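Laccase (Uncultured bacterium, PDB 4F7K) catalyses, as a laccase of the multicopper oxidase family, the oxidation of phenolic and related substrates, presumably passing the electrons through copper to dioxygen. Local coordinates at residues Asn51-Ser57 with Val80-Gly85; Asp67-Asp71 with Phe87-Phe91; Ala210-Met214 with Ala371-Thr375; Asn392-Leu398 with Thr412-Val416. One frame throughout, in Å; residues are numbered along the deposited sequence.

Contact 1 (Asn51-Ser57 with Val80-Gly85); sequences NQIGEGS and VVEAGG
The backbone of Asn51 is held through both its N and its O by Gly85 and Gly84. Asn51 N donates to Gly85 O at 3.0 Å in an almost straight bond, and Gly84 N donates to Asn51 O at 2.9 Å; the two glycines close a type II turn that begins at Glu82. Farther along, Ser57 and Val81 make a single antiparallel bridge, a hydrogen-bonded pair, with Val81 N at 2.8 Å from Ser57 O and Ser57 N at 2.9 Å from Val81 O.

The side-chain bonds belong to Asn51. Its CG stands anti to the backbone N (chi1 -176°), which carries the amide in among the carbonyls of both loops. ND2 serves Val81 O at 2.8 Å and Glu55 O at 2.7 Å, each close to the amide plane, while OD1 accepts from Ile53 N at 3.1 Å and closes an Asx turn. Val81 O is therefore gripped twice, by Asn51 ND2 and Ser57 N, which come from opposite faces of its plane. Both loops lie at one end of the first cupredoxin-like domain: 51-57 leads from strand 44-51 across to strand 59-62 of the other sheet, and 80-85 runs back into strand 86-92. With alanine in place of Asn51, Val81 O and Glu55 O would probably lose their shared donor and Ile53 N its acceptor, leaving the 51-57 loop without the Asx turn.

Packing adds to this: Ala83 CB rests on the backbone of Gly54, 3.5 Å from its C, and Val80 CG2 packs on the CA of Gly56, where a beta carbon would clash with it. Val81 and Ser57 both lean on Phe49.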
# COMPACT_ATOMS: atom_id res chain seq x y z
N ASN A 51 18.67 0.60 12.42
CA ASN A 51 19.12 -0.34 11.39
C ASN A 51 19.92 -1.52 11.96
O ASN A 51 21.12 -1.38 12.26
CB ASN A 51 19.92 0.43 10.34
CG ASN A 51 20.36 -0.43 9.16
OD1 ASN A 51 20.36 -1.66 9.22
ND2 ASN A 51 20.78 0.23 8.08
N GLN A 52 19.27 -2.67 12.15
CA GLN A 52 19.98 -3.90 12.57
C GLN A 52 20.00 -4.96 11.46
O GLN A 52 19.88 -6.16 11.73
CB GLN A 52 19.38 -4.53 13.84
CG GLN A 52 19.35 -3.59 15.05
CD GLN A 52 18.91 -4.29 16.34
OE1 GLN A 52 18.33 -5.39 16.32
NE2 GLN A 52 19.17 -3.65 17.47
N ILE A 53 20.14 -4.54 10.21
CA ILE A 53 20.06 -5.51 9.12
C ILE A 53 21.37 -5.69 8.37
O ILE A 53 21.43 -6.49 7.42
CB ILE A 53 18.90 -5.22 8.11
CG1 ILE A 53 19.20 -3.96 7.28
CG2 ILE A 53 17.54 -5.20 8.82
CD1 ILE A 53 18.21 -3.70 6.16
N GLY A 54 22.40 -4.96 8.78
CA GLY A 54 23.74 -5.19 8.27
C GLY A 54 24.03 -4.45 6.97
O GLY A 54 25.13 -4.58 6.43
N GLU A 55 23.07 -3.67 6.47
CA GLU A 55 23.30 -2.91 5.24
C GLU A 55 22.54 -1.58 5.28
O GLU A 55 21.69 -1.41 6.11
CB GLU A 55 22.95 -3.75 3.99
CG GLU A 55 21.56 -4.31 3.97
CD GLU A 55 21.32 -5.30 2.85
OE1 GLU A 55 20.45 -5.01 1.99
OE2 GLU A 55 21.97 -6.38 2.82
N GLY A 56 22.92 -0.64 4.42
CA GLY A 56 22.28 0.66 4.28
C GLY A 56 20.77 0.49 4.18
O GLY A 56 20.29 -0.49 3.62
N SER A 57 20.01 1.42 4.77
CA SER A 57 18.56 1.33 4.71
C SER A 57 17.93 2.68 4.99
O SER A 57 18.63 3.65 5.32
CB SER A 57 18.03 0.31 5.70
OG SER A 57 16.69 0.01 5.36
N VAL A 80 21.52 7.73 3.41
CA VAL A 80 21.22 6.36 3.78
C VAL A 80 21.53 6.14 5.27
O VAL A 80 22.43 6.77 5.83
CB VAL A 80 22.01 5.39 2.87
CG1 VAL A 80 23.51 5.39 3.25
CG2 VAL A 80 21.42 3.99 2.89
N VAL A 81 20.76 5.29 5.94
CA VAL A 81 21.02 4.94 7.32
C VAL A 81 21.97 3.76 7.31
O VAL A 81 21.60 2.65 6.90
CB VAL A 81 19.70 4.62 8.08
CG1 VAL A 81 19.97 4.36 9.58
CG2 VAL A 81 18.70 5.75 7.91
N GLU A 82 23.22 3.99 7.70
CA GLU A 82 24.20 2.93 7.65
C GLU A 82 23.83 1.88 8.68
O GLU A 82 23.03 2.14 9.58
CB GLU A 82 25.61 3.48 7.89
CG GLU A 82 26.11 4.40 6.76
CD GLU A 82 26.28 3.71 5.38
OE1 GLU A 82 25.89 2.53 5.18
OE2 GLU A 82 26.81 4.37 4.45
N ALA A 83 24.36 0.68 8.51
CA ALA A 83 24.09 -0.38 9.45
C ALA A 83 24.55 0.07 10.84
O ALA A 83 25.57 0.74 10.98
CB ALA A 83 24.79 -1.66 9.02
N GLY A 84 23.75 -0.26 11.85
CA GLY A 84 24.05 0.11 13.22
C GLY A 84 23.62 1.53 13.55
O GLY A 84 23.75 1.98 14.69
N GLY A 85 23.14 2.25 12.55
CA GLY A 85 22.75 3.65 12.71
C GLY A 85 21.28 3.84 12.98
O GLY A 85 20.51 2.89 13.03

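Contact 2 (Asp67-Asp71 with Phe87-Phe91); sequences DNAMD and FEYSF
Met70 is the side chain that reaches the strand, with its sulfur set in front of the backbone at Ser90. Ser90 N points almost straight at Met70 SD, 3.3 Å away, in a weak hydrogen bond. The bend at chi2 (-56°) brings the thioether alongside the strand, with Met70 CG 3.4 Å from Ser90 O. The methyl then turns along the strand until CE meets Phe87 CE2 at 4.1 Å, the two side chains crossing at a slant.

Tyr89 meets the methionine next to Phe87. Its CD1 lies 3.6 Å from Met70 O, and Met70 SD stands 5.4 Å from the ring centroid, 63° off the normal: an oblique Met-aromatic contact. Phe87 CD2 sits over the centre of the same tyrosine ring, and the phenol OH is bound outside the contact, to Gln78 and to the backbone N of Val59. Phe91 adds the last apolar touch, with CD2 against Met70 CB.

Met70 is the last residue of the short 3-10 segment 68-70; Asp67, just before it, accepts from Ala69 N through OD1 at 3.0 Å, an Asx turn. A water links the two segments, donating to Ser90 O at 2.7 Å and more weakly to Asp67 OD2.

Strand 86-92 is an outer strand of its sheet, paired with strand 44-51. The 67-71 turn comes between strand 86-92 and strand 395-402 of the third domain, where Asn68 and Asp71 pack on Trp396; next to it, Asp71 O bonds His60 of the His-Trp-His-Gly motif characteristic of multicopper oxidases.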
# COMPACT_ATOMS: atom_id res chain seq x y z
N ASP A 67 6.19 16.24 5.19
CA ASP A 67 7.46 16.95 5.05
C ASP A 67 8.48 16.09 4.28
O ASP A 67 8.73 14.92 4.62
CB ASP A 67 7.98 17.37 6.43
CG ASP A 67 9.44 17.90 6.40
OD1 ASP A 67 9.99 18.18 5.32
OD2 ASP A 67 10.02 18.02 7.52
N ASN A 68 9.05 16.70 3.25
CA ASN A 68 9.95 16.05 2.31
C ASN A 68 11.17 15.42 2.96
O ASN A 68 11.64 14.39 2.50
CB ASN A 68 10.40 17.04 1.21
CG ASN A 68 11.21 16.36 0.08
OD1 ASN A 68 10.79 15.34 -0.50
ND2 ASN A 68 12.37 16.94 -0.23
N ALA A 69 11.66 16.06 4.03
CA ALA A 69 12.87 15.62 4.73
C ALA A 69 12.67 14.25 5.34
O ALA A 69 13.65 13.57 5.68
CB ALA A 69 13.30 16.64 5.80
N MET A 70 11.40 13.85 5.44
CA MET A 70 10.99 12.64 6.10
C MET A 70 10.56 11.50 5.14
O MET A 70 10.12 10.44 5.60
CB MET A 70 9.86 12.97 7.06
CG MET A 70 10.20 13.89 8.25
SD MET A 70 11.56 13.20 9.23
CE MET A 70 12.95 14.31 8.89
N ASP A 71 10.72 11.71 3.83
CA ASP A 71 10.13 10.84 2.79
C ASP A 71 10.87 9.49 2.64
O ASP A 71 10.31 8.52 2.12
CB ASP A 71 10.15 11.59 1.46
CG ASP A 71 9.31 10.92 0.36
OD1 ASP A 71 8.13 10.57 0.61
OD2 ASP A 71 9.82 10.78 -0.78
N PHE A 87 17.74 6.88 12.60
CA PHE A 87 17.15 8.04 11.96
C PHE A 87 15.85 8.34 12.68
O PHE A 87 15.03 7.47 12.93
CB PHE A 87 16.85 7.78 10.47
CG PHE A 87 16.59 9.04 9.69
CD1 PHE A 87 17.62 9.69 9.01
CD2 PHE A 87 15.30 9.60 9.64
CE1 PHE A 87 17.39 10.86 8.31
CE2 PHE A 87 15.07 10.77 8.94
CZ PHE A 87 16.11 11.40 8.27
N GLU A 88 15.66 9.61 12.96
CA GLU A 88 14.46 10.06 13.64
C GLU A 88 13.44 10.52 12.59
O GLU A 88 13.65 11.53 11.90
CB GLU A 88 14.83 11.21 14.58
CG GLU A 88 13.96 11.29 15.82
CD GLU A 88 14.64 10.71 17.07
OE1 GLU A 88 15.01 11.49 17.97
OE2 GLU A 88 14.80 9.48 17.12
N TYR A 89 12.36 9.76 12.43
CA TYR A 89 11.28 10.21 11.52
C TYR A 89 10.19 10.90 12.29
O TYR A 89 9.56 10.31 13.18
CB TYR A 89 10.68 9.06 10.71
CG TYR A 89 11.62 8.48 9.69
CD1 TYR A 89 11.79 9.10 8.44
CD2 TYR A 89 12.37 7.31 9.98
CE1 TYR A 89 12.67 8.57 7.47
CE2 TYR A 89 13.26 6.78 9.01
CZ TYR A 89 13.39 7.42 7.77
OH TYR A 89 14.24 6.90 6.83
N SER A 90 9.94 12.14 11.95
CA SER A 90 8.91 12.88 12.65
C SER A 90 8.07 13.74 11.70
O SER A 90 8.58 14.70 11.11
CB SER A 90 9.54 13.71 13.76
OG SER A 90 8.65 14.72 14.14
N PHE A 91 6.80 13.40 11.56
CA PHE A 91 5.90 14.13 10.67
C PHE A 91 4.47 14.09 11.17
O PHE A 91 4.04 13.14 11.85
CB PHE A 91 5.97 13.50 9.27
CG PHE A 91 5.74 12.02 9.27
CD1 PHE A 91 4.46 11.50 9.12
CD2 PHE A 91 6.81 11.14 9.45
CE1 PHE A 91 4.25 10.14 9.15
CE2 PHE A 91 6.60 9.77 9.47
CZ PHE A 91 5.34 9.27 9.32
O HOH W 1 7.93 17.06 10.01

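Contact 3 (Ala210-Met214 with Ala371-Thr375); sequences ALDGM and ALRDT
A bend at chi2 (-88°) doubles the Arg373 chain back toward Asp212, whose CG in turn stands anti to its own carbonyl carbon (chi1 -65°), and the two charged ends meet. Arg373 NH1 and Asp212 OD1 form a salt bridge at 2.9 Å. The oxygen lies in the guanidinium plane, but the nitrogen comes from above the carboxylate, the two planes being 58° apart. Leu211 CB lies over one face of the guanidinium, toward its rim, 4.0 Å from NH1. Asp212 OD1 also accepts from Arg232 N; its other oxygen lies near the backbone N of Asp374, though that oxygen's position in the model is doubtful. The carboxylate of Asp374 has its own partner in Arg232. A leucine in place of Arg373 would probably leave the buried Asp212 carboxylate without its charged mate.

Beside the polar group, Met214 CG packs on Leu372 CD2 at 4.0 Å and Leu211 CD1 on Ala371 CB at 4.3 Å. A water sits 2.7 Å from Met214 O and 2.8 Å from Leu372 O.

Residues 211-214 form the type I' turn of the hairpin between strands 204-211 and 214-220, in the sheet of the second domain. Strand 369-373 is an outermost strand in a sheet of the third, next to strand 360-363, so the contact fits a hairpin tip against a sheet edge across the domain interface.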
# COMPACT_ATOMS: atom_id res chain seq x y z
N ALA A 210 -12.87 3.71 0.28
CA ALA A 210 -11.65 4.49 -0.01
C ALA A 210 -10.66 3.75 -0.91
O ALA A 210 -10.64 2.52 -0.95
CB ALA A 210 -10.94 4.91 1.31
N LEU A 211 -9.85 4.51 -1.64
CA LEU A 211 -8.71 3.93 -2.36
C LEU A 211 -7.43 4.71 -2.03
O LEU A 211 -7.44 5.96 -2.03
CB LEU A 211 -8.94 3.87 -3.87
CG LEU A 211 -10.23 3.20 -4.35
CD1 LEU A 211 -10.58 3.62 -5.78
CD2 LEU A 211 -10.15 1.68 -4.24
N ASP A 212 -6.35 3.96 -1.76
CA ASP A 212 -5.07 4.58 -1.45
C ASP A 212 -5.16 5.65 -0.33
O ASP A 212 -4.55 6.71 -0.39
CB ASP A 212 -4.42 5.14 -2.71
CG ASP A 212 -4.06 4.04 -3.72
OD1 ASP A 212 -4.26 2.85 -3.42
OD2 ASP A 212 -3.56 4.37 -4.81
N GLY A 213 -5.93 5.34 0.70
CA GLY A 213 -6.06 6.27 1.82
C GLY A 213 -6.99 7.43 1.56
O GLY A 213 -7.19 8.25 2.43
N MET A 214 -7.59 7.49 0.37
CA MET A 214 -8.46 8.62 -0.02
C MET A 214 -9.91 8.20 -0.23
O MET A 214 -10.21 7.47 -1.17
CB MET A 214 -7.96 9.34 -1.28
CG MET A 214 -6.62 9.99 -1.11
SD MET A 214 -6.69 11.39 0.01
CE MET A 214 -4.97 11.48 0.49
N ALA A 371 -10.12 7.74 -10.48
CA ALA A 371 -9.56 7.44 -9.16
C ALA A 371 -8.41 8.37 -8.81
O ALA A 371 -7.57 8.70 -9.64
CB ALA A 371 -9.09 5.97 -9.08
N LEU A 372 -8.44 8.83 -7.57
CA LEU A 372 -7.37 9.58 -6.98
C LEU A 372 -6.59 8.55 -6.19
O LEU A 372 -7.13 7.86 -5.32
CB LEU A 372 -7.93 10.68 -6.08
CG LEU A 372 -6.90 11.46 -5.26
CD1 LEU A 372 -6.07 12.36 -6.13
CD2 LEU A 372 -7.60 12.30 -4.21
N ARG A 373 -5.31 8.44 -6.53
CA ARG A 373 -4.45 7.34 -6.12
C ARG A 373 -3.11 7.91 -5.69
O ARG A 373 -2.83 9.07 -5.95
CB ARG A 373 -4.19 6.43 -7.34
CG ARG A 373 -5.33 5.49 -7.77
CD ARG A 373 -5.17 4.16 -6.97
NE ARG A 373 -6.13 3.17 -7.41
CZ ARG A 373 -6.49 2.09 -6.74
NH1 ARG A 373 -5.98 1.79 -5.54
NH2 ARG A 373 -7.40 1.30 -7.31
N ASP A 374 -2.26 7.10 -5.05
CA ASP A 374 -0.87 7.49 -4.92
C ASP A 374 0.03 6.49 -5.68
O ASP A 374 1.23 6.73 -5.83
CB ASP A 374 -0.45 7.72 -3.44
CG ASP A 374 -0.64 6.49 -2.55
OD1 ASP A 374 -0.27 5.37 -3.00
OD2 ASP A 374 -1.16 6.66 -1.40
N THR A 375 -0.58 5.42 -6.20
CA THR A 375 0.12 4.37 -6.89
C THR A 375 -0.78 3.90 -8.01
O THR A 375 -1.95 3.61 -7.77
CB THR A 375 0.34 3.13 -5.95
OG1 THR A 375 0.95 3.55 -4.73
CG2 THR A 375 1.18 2.04 -6.60
O HOH W 2 -9.43 7.60 -3.73

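Contact 4 (Asn392-Leu398 with Thr412-Val416); sequences NPGNWLL and TWVEV
Val416 N donates to Gly394 O at 2.7 Å, and the return bond, Gly394 N to Val416 O at 2.8 Å, arrives in the carbonyl plane on a lone pair. The next rungs of this antiparallel pairing are Trp396 N to Val414 O at 2.9 Å and Val414 N to Trp396 O at 3.0 Å, between strands whose directions differ by 149°.

One face carries Asn395, Trp413 and Glu415. Chi1 of 57° sets the Trp413 ring between its own backbone N and carbonyl carbon, beside Asn395; Asn395 ND2 lies near the ring plane at its edge, 3.4 Å from CZ3, with the amide turned 70° from the ring. The same nitrogen touches Glu415 CG at 3.3 Å. Trp396 points to the opposite face, and Val416 CG2 meets the edge of its indole at CD1, 3.9 Å away, while Trp396 NE1 makes a weak bond back to Asn392 O.

The two strands form a hairpin of the third domain. In the sheet, strand 412-415 lies next to strand 331-332 (parallel) and strand 395-402 next to strand 351-355 (antiparallel); Trp413 NE1 bonds Thr326 O, and Asn392 ND2 reaches Ile66 O of the first domain.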
# COMPACT_ATOMS: atom_id res chain seq x y z
N ASN A 392 3.13 20.04 -2.63
CA ASN A 392 4.14 19.64 -1.59
C ASN A 392 5.58 19.92 -2.00
O ASN A 392 6.09 19.34 -2.97
CB ASN A 392 3.98 18.14 -1.20
CG ASN A 392 4.60 17.78 0.19
OD1 ASN A 392 5.36 18.54 0.81
ND2 ASN A 392 4.28 16.59 0.65
N PRO A 393 6.26 20.81 -1.26
CA PRO A 393 7.59 21.22 -1.74
C PRO A 393 8.68 20.21 -1.50
O PRO A 393 8.73 19.54 -0.45
CB PRO A 393 7.89 22.49 -0.91
CG PRO A 393 6.57 22.93 -0.40
CD PRO A 393 5.79 21.67 -0.17
N GLY A 394 9.57 20.12 -2.48
CA GLY A 394 10.82 19.44 -2.31
C GLY A 394 11.10 18.57 -3.52
O GLY A 394 10.61 18.87 -4.61
N ASN A 395 11.90 17.52 -3.30
CA ASN A 395 12.39 16.62 -4.35
C ASN A 395 11.79 15.23 -4.14
O ASN A 395 11.99 14.60 -3.07
CB ASN A 395 13.92 16.58 -4.32
CG ASN A 395 14.54 17.94 -4.64
OD1 ASN A 395 15.58 18.32 -4.09
ND2 ASN A 395 13.88 18.70 -5.48
N TRP A 396 11.01 14.80 -5.14
CA TRP A 396 10.08 13.70 -5.03
C TRP A 396 10.25 12.63 -6.10
O TRP A 396 9.90 12.82 -7.26
CB TRP A 396 8.64 14.20 -5.08
CG TRP A 396 8.38 15.23 -4.07
CD1 TRP A 396 8.35 16.57 -4.26
CD2 TRP A 396 8.10 15.02 -2.67
NE1 TRP A 396 8.05 17.22 -3.10
CE2 TRP A 396 7.89 16.30 -2.10
CE3 TRP A 396 7.99 13.88 -1.86
CZ2 TRP A 396 7.60 16.48 -0.75
CZ3 TRP A 396 7.69 14.06 -0.50
CH2 TRP A 396 7.48 15.36 0.04
N LEU A 397 10.76 11.48 -5.66
CA LEU A 397 10.84 10.30 -6.50
C LEU A 397 9.54 10.01 -7.24
O LEU A 397 8.47 10.04 -6.66
CB LEU A 397 11.22 9.09 -5.64
CG LEU A 397 11.61 7.77 -6.31
CD1 LEU A 397 12.94 7.89 -7.04
CD2 LEU A 397 11.72 6.68 -5.24
N LEU A 398 9.66 9.77 -8.53
CA LEU A 398 8.61 9.11 -9.31
C LEU A 398 9.18 7.72 -9.65
O LEU A 398 10.17 7.57 -10.37
CB LEU A 398 8.22 9.91 -10.54
CG LEU A 398 7.12 9.46 -11.50
CD1 LEU A 398 5.80 9.19 -10.83
CD2 LEU A 398 6.91 10.55 -12.55
N THR A 412 13.84 8.27 -11.79
CA THR A 412 13.39 9.65 -12.07
C THR A 412 12.82 10.42 -10.86
O THR A 412 12.31 9.83 -9.91
CB THR A 412 12.33 9.64 -13.20
OG1 THR A 412 11.71 10.93 -13.31
CG2 THR A 412 11.28 8.59 -12.92
N TRP A 413 12.88 11.75 -10.91
CA TRP A 413 12.31 12.56 -9.86
C TRP A 413 11.75 13.89 -10.32
O TRP A 413 11.97 14.30 -11.44
CB TRP A 413 13.29 12.77 -8.70
CG TRP A 413 14.59 13.38 -9.09
CD1 TRP A 413 15.62 12.77 -9.74
CD2 TRP A 413 15.01 14.72 -8.82
NE1 TRP A 413 16.66 13.64 -9.90
CE2 TRP A 413 16.32 14.85 -9.34
CE3 TRP A 413 14.42 15.82 -8.18
CZ2 TRP A 413 17.04 16.04 -9.26
CZ3 TRP A 413 15.13 17.00 -8.10
CH2 TRP A 413 16.43 17.11 -8.63
N VAL A 414 11.01 14.53 -9.43
CA VAL A 414 10.41 15.82 -9.67
C VAL A 414 10.78 16.85 -8.58
O VAL A 414 10.58 16.61 -7.37
CB VAL A 414 8.89 15.69 -9.82
CG1 VAL A 414 8.22 17.01 -9.58
CG2 VAL A 414 8.54 15.15 -11.21
N GLU A 415 11.32 17.99 -9.03
CA GLU A 415 11.66 19.12 -8.17
C GLU A 415 10.42 19.99 -7.99
O GLU A 415 9.69 20.25 -8.95
CB GLU A 415 12.81 19.90 -8.81
CG GLU A 415 13.51 20.93 -7.90
CD GLU A 415 14.82 21.48 -8.49
OE1 GLU A 415 15.11 21.28 -9.69
OE2 GLU A 415 15.58 22.12 -7.73
N VAL A 416 10.16 20.42 -6.76
CA VAL A 416 9.01 21.27 -6.45
C VAL A 416 9.40 22.43 -5.51
O VAL A 416 9.76 22.22 -4.35
CB VAL A 416 7.85 20.49 -5.82
CG1 VAL A 416 6.70 21.44 -5.44
CG2 VAL A 416 7.36 19.40 -6.76

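In the fold
From the N terminus, contact 1 opens at 51-57, contact 2 opens at 67-71, contact 1 closes at 80-85 and contact 2 at 87-91, so the two cross within the first domain. They touch where Val81 packs on Phe87. Contact 3 spans 156 residues and joins the hairpin tip at 210-214 to the edge strand at 371-375, tying the second domain to the third. Contact 4 follows in series as a local hairpin near the C terminus. It meets contact 2, 15 Å away between centres, where Asn68 packs against residues 393-396, which brings the first domain against the third. Contact 3 touches none of the others.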